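Local structure of cycloalternan-forming enzyme (Listeria monocytogenes serovar 1/2a, 5F7U) at residues 186-189 / 194-197; 204-207 / 213-216. The protein is a large multidomain protein of glycoside hydrolase family 31, with a TIM-barrel domain, flanking beta-rich domains and a family 6 carbohydrate-binding module. The protein carries 1 engineered substitution. All coordinates share one frame; numbering follows the deposited sequence.

Overall arrangement
Both interactions are beta hairpins in the galactose mutarotase-like N-terminal domain of family 31. They come in series along the chain: interaction 1 (186-189 with 194-197) closes before interaction 2 (204-207 with 213-216) opens. Their centres lie about 9 Å apart. Strands 194-200 and 203-209 are neighbours, so the run from strand 186-190 to strand 214-229 is a continuous antiparallel meander. The two contacts touch directly. Ile-196 CD1 packs on Val-207 CG1 at 3.7 Å, and Glu-197 O and Glu-206 N are probably hydrogen-bonded. The apolar face thus passes from one hairpin to the next.

Interaction 1: residues 186-189 / 194-197; sequences KVTV and LSIE
Val-189 and Ile-196 form an antiparallel hydrogen-bonded pair in the beta hairpin of strands 186-190 and 194-200, part of the galactose mutarotase-like domain. Two backbone bonds close the pair. Val-189 N donates to Ile-196 O at 2.8 Å, and Ile-196 N returns a bond to Val-189 O at 2.7 Å. Both are nearly straight. On the buried face the two CB atoms stand 4.1 Å apart. Ile-196 CB and CG1 also lie close to Val-189 O, while the end of the Ile-196 side chain leads away from Val-189.

Thr-188 and Glu-197 are the next pair, non-hydrogen-bonded, with side chains on the other face. Thr-188 has CG2 anti to its own N (chi1 -57° for OG1), which sets this methyl 3.8 Å from Ser-195 OG. Lys-186 reaches along the same face with an extended chain. Its NZ makes a salt bridge of 2.8 Å to Glu-197 OE1, coming from above the carboxylate plane, 43° out of it. The lysine CE rests against Glu-197 CB at 3.8 Å.

Strand 179-182 pairs with one edge of this hairpin and strand 203-209 with the other. Phe-153 of strand 148-153 touches Val-189 and Leu-194, and Met-205 of strand 203-209 packs on Ile-196.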
loop_
_atom_site.group_PDB
_atom_site.type_symbol
_atom_site.label_atom_id
_atom_site.label_comp_id
_atom_site.label_asym_id
_atom_site.label_seq_id
_atom_site.Cartn_x
_atom_site.Cartn_y
_atom_site.Cartn_z
ATOM N N LYS A 186 -1.215 23.816 34.898
ATOM C CA LYS A 186 -1.614 23.253 33.604
ATOM C C LYS A 186 -1.628 24.329 32.527
ATOM O O LYS A 186 -1.926 25.478 32.805
ATOM C CB LYS A 186 -3.016 22.669 33.758
ATOM C CG LYS A 186 -3.501 21.816 32.608
ATOM C CD LYS A 186 -4.970 21.502 32.834
ATOM C CE LYS A 186 -5.452 20.518 31.790
ATOM N NZ LYS A 186 -6.838 20.082 32.097
ATOM N N VAL A 187 -1.300 23.950 31.293
ATOM C CA VAL A 187 -1.521 24.837 30.148
ATOM C C VAL A 187 -2.349 24.063 29.126
ATOM O O VAL A 187 -2.064 22.895 28.866
ATOM C CB VAL A 187 -0.196 25.420 29.565
ATOM C CG1 VAL A 187 0.817 24.326 29.233
ATOM C CG2 VAL A 187 -0.465 26.313 28.359
ATOM N N THR A 188 -3.389 24.713 28.600
ATOM C CA THR A 188 -4.248 24.113 27.587
ATOM C C THR A 188 -4.157 24.944 26.327
ATOM O O THR A 188 -4.312 26.159 26.374
ATOM C CB THR A 188 -5.702 24.001 28.076
ATOM O OG1 THR A 188 -5.719 23.241 29.290
ATOM C CG2 THR A 188 -6.599 23.316 27.017
ATOM N N VAL A 189 -3.900 24.260 25.212
ATOM C CA VAL A 189 -3.776 24.887 23.897
ATOM C C VAL A 189 -4.911 24.364 23.032
ATOM O O VAL A 189 -5.049 23.156 22.847
ATOM C CB VAL A 189 -2.404 24.602 23.262
ATOM C CG1 VAL A 189 -2.228 25.383 21.968
ATOM C CG2 VAL A 189 -1.297 24.971 24.245
ATOM N N LEU A 194 -8.492 20.759 17.961
ATOM C CA LEU A 194 -7.698 20.095 18.996
ATOM C C LEU A 194 -7.744 20.801 20.347
ATOM O O LEU A 194 -7.886 22.026 20.423
ATOM C CB LEU A 194 -6.229 19.963 18.560
ATOM C CG LEU A 194 -5.869 19.014 17.407
ATOM C CD1 LEU A 194 -4.439 19.257 16.940
ATOM C CD2 LEU A 194 -6.092 17.544 17.790
ATOM N N SER A 195 -7.636 20.003 21.406
ATOM C CA SER A 195 -7.440 20.511 22.742
ATOM C C SER A 195 -6.226 19.792 23.323
ATOM O O SER A 195 -6.265 18.576 23.551
ATOM C CB SER A 195 -8.693 20.302 23.595
ATOM O OG SER A 195 -8.462 20.785 24.917
ATOM N N ILE A 196 -5.144 20.546 23.514
ATOM C CA ILE A 196 -3.887 19.977 24.005
ATOM C C ILE A 196 -3.752 20.333 25.481
ATOM O O ILE A 196 -3.577 21.505 25.812
ATOM C CB ILE A 196 -2.664 20.486 23.205
ATOM C CG1 ILE A 196 -2.893 20.374 21.681
ATOM C CG2 ILE A 196 -1.388 19.747 23.642
ATOM C CD1 ILE A 196 -3.295 18.989 21.179
ATOM N N GLU A 197 -3.878 19.326 26.350
ATOM C CA GLU A 197 -3.856 19.539 27.796
ATOM C C GLU A 197 -2.517 19.103 28.339
ATOM O O GLU A 197 -2.171 17.913 28.270
ATOM C CB GLU A 197 -4.959 18.739 28.485
ATOM C CG GLU A 197 -6.364 19.183 28.161
ATOM C CD GLU A 197 -7.408 18.376 28.910
ATOM O OE1 GLU A 197 -7.251 18.143 30.135
ATOM O OE2 GLU A 197 -8.398 17.990 28.266
#

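Interaction 2: residues 204-207 / 213-216; sequences RMEV and TLLT
Val-207 faces both Leu-215 and Thr-216, the pattern of a classic beta bulge, in the hairpin of strands 203-209 and 214-229. The side chains of Val-207 and Leu-215 run at a slant to each other and meet at their ends, CG1 to CD1 at 4.2 Å. Leu-215 CB lies 3.4 Å from Val-207 O, a distance set by the backbone. Leu-214 turns its end back toward strand 203-209. Its CD1 lies 4.0 Å from Glu-206 CB and also touches Val-207 O. Val-207 O is therefore flanked by carbon from both leucines.

Glu-206 extends past this methyl contact to a salt bridge within its own strand. Arg-204 NH1 meets the anti lone pair of Glu-206 OE2 at 2.8 Å, while His-208 NE2 is bonded to OE1. The carboxylate is thus held at both oxygens. Thr-216 OG1 has its main partner in Tyr-319 OH.

The backbone shows the bulge directly. Val-207 N gives a nearly straight bond to Thr-216 O at 2.8 Å. Val-207 O takes two N-H groups: a weak, long bond from Thr-216 N, and a firmer one from Leu-215 N at 2.8 Å, in the carbonyl plane.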
loop_
_atom_site.group_PDB
_atom_site.type_symbol
_atom_site.label_atom_id
_atom_site.label_comp_id
_atom_site.label_asym_id
_atom_site.label_seq_id
_atom_site.Cartn_x
_atom_site.Cartn_y
_atom_site.Cartn_z
ATOM N N ARG A 204 3.245 16.410 31.397
ATOM C CA ARG A 204 2.541 15.317 30.716
ATOM C C ARG A 204 1.517 15.897 29.767
ATOM O O ARG A 204 0.662 16.709 30.177
ATOM C CB ARG A 204 1.853 14.383 31.733
ATOM C CG ARG A 204 1.237 13.163 31.080
ATOM C CD ARG A 204 0.624 12.220 32.108
ATOM N NE ARG A 204 -0.114 11.206 31.355
ATOM C CZ ARG A 204 -1.424 11.240 31.130
ATOM N NH1 ARG A 204 -2.183 12.198 31.672
ATOM N NH2 ARG A 204 -1.977 10.277 30.397
ATOM N N MET A 205 1.599 15.473 28.503
ATOM C CA MET A 205 0.696 15.947 27.455
ATOM C C MET A 205 -0.415 14.939 27.160
ATOM O O MET A 205 -0.147 13.745 27.025
ATOM C CB MET A 205 1.484 16.185 26.163
ATOM C CG MET A 205 0.634 16.700 25.011
ATOM S SD MET A 205 1.543 16.854 23.473
ATOM C CE MET A 205 2.648 18.214 23.842
ATOM N N GLU A 206 -1.640 15.445 27.054
ATOM C CA GLU A 206 -2.759 14.711 26.460
ATOM C C GLU A 206 -3.237 15.449 25.231
ATOM O O GLU A 206 -3.458 16.666 25.280
ATOM C CB GLU A 206 -3.940 14.612 27.430
ATOM C CG GLU A 206 -3.659 13.844 28.708
ATOM C CD GLU A 206 -4.836 13.799 29.681
ATOM O OE1 GLU A 206 -5.899 14.418 29.443
ATOM O OE2 GLU A 206 -4.673 13.162 30.736
ATOM N N VAL A 207 -3.479 14.701 24.159
ATOM C CA VAL A 207 -4.004 15.285 22.928
ATOM C C VAL A 207 -5.473 14.869 22.826
ATOM O O VAL A 207 -5.788 13.692 22.790
ATOM C CB VAL A 207 -3.190 14.816 21.697
ATOM C CG1 VAL A 207 -3.780 15.377 20.417
ATOM C CG2 VAL A 207 -1.739 15.287 21.836
ATOM N N THR A 213 -12.721 14.495 23.365
ATOM C CA THR A 213 -12.412 13.070 23.154
ATOM C C THR A 213 -10.903 12.878 23.146
ATOM O O THR A 213 -10.204 13.557 22.393
ATOM C CB THR A 213 -13.017 12.541 21.836
ATOM O OG1 THR A 213 -14.422 12.828 21.826
ATOM C CG2 THR A 213 -12.824 11.032 21.720
ATOM N N LEU A 214 -10.409 11.968 23.986
ATOM C CA LEU A 214 -8.967 11.709 24.051
ATOM C C LEU A 214 -8.510 10.967 22.799
ATOM O O LEU A 214 -9.117 9.960 22.423
ATOM C CB LEU A 214 -8.595 10.889 25.299
ATOM C CG LEU A 214 -7.107 10.538 25.493
ATOM C CD1 LEU A 214 -6.271 11.743 25.871
ATOM C CD2 LEU A 214 -6.985 9.459 26.563
ATOM N N LEU A 215 -7.433 11.466 22.184
ATOM C CA LEU A 215 -6.812 10.801 21.034
ATOM C C LEU A 215 -5.673 9.930 21.523
ATOM O O LEU A 215 -5.717 8.712 21.358
ATOM C CB LEU A 215 -6.339 11.821 19.983
ATOM C CG LEU A 215 -7.447 12.620 19.293
ATOM C CD1 LEU A 215 -6.844 13.527 18.223
ATOM C CD2 LEU A 215 -8.530 11.719 18.700
ATOM N N THR A 216 -4.689 10.554 22.168
ATOM C CA THR A 216 -3.580 9.828 22.795
ATOM C C THR A 216 -2.944 10.686 23.871
ATOM O O THR A 216 -3.231 11.883 23.978
ATOM C CB THR A 216 -2.532 9.309 21.761
ATOM O OG1 THR A 216 -1.698 8.296 22.362
ATOM C CG2 THR A 216 -1.694 10.449 21.161
#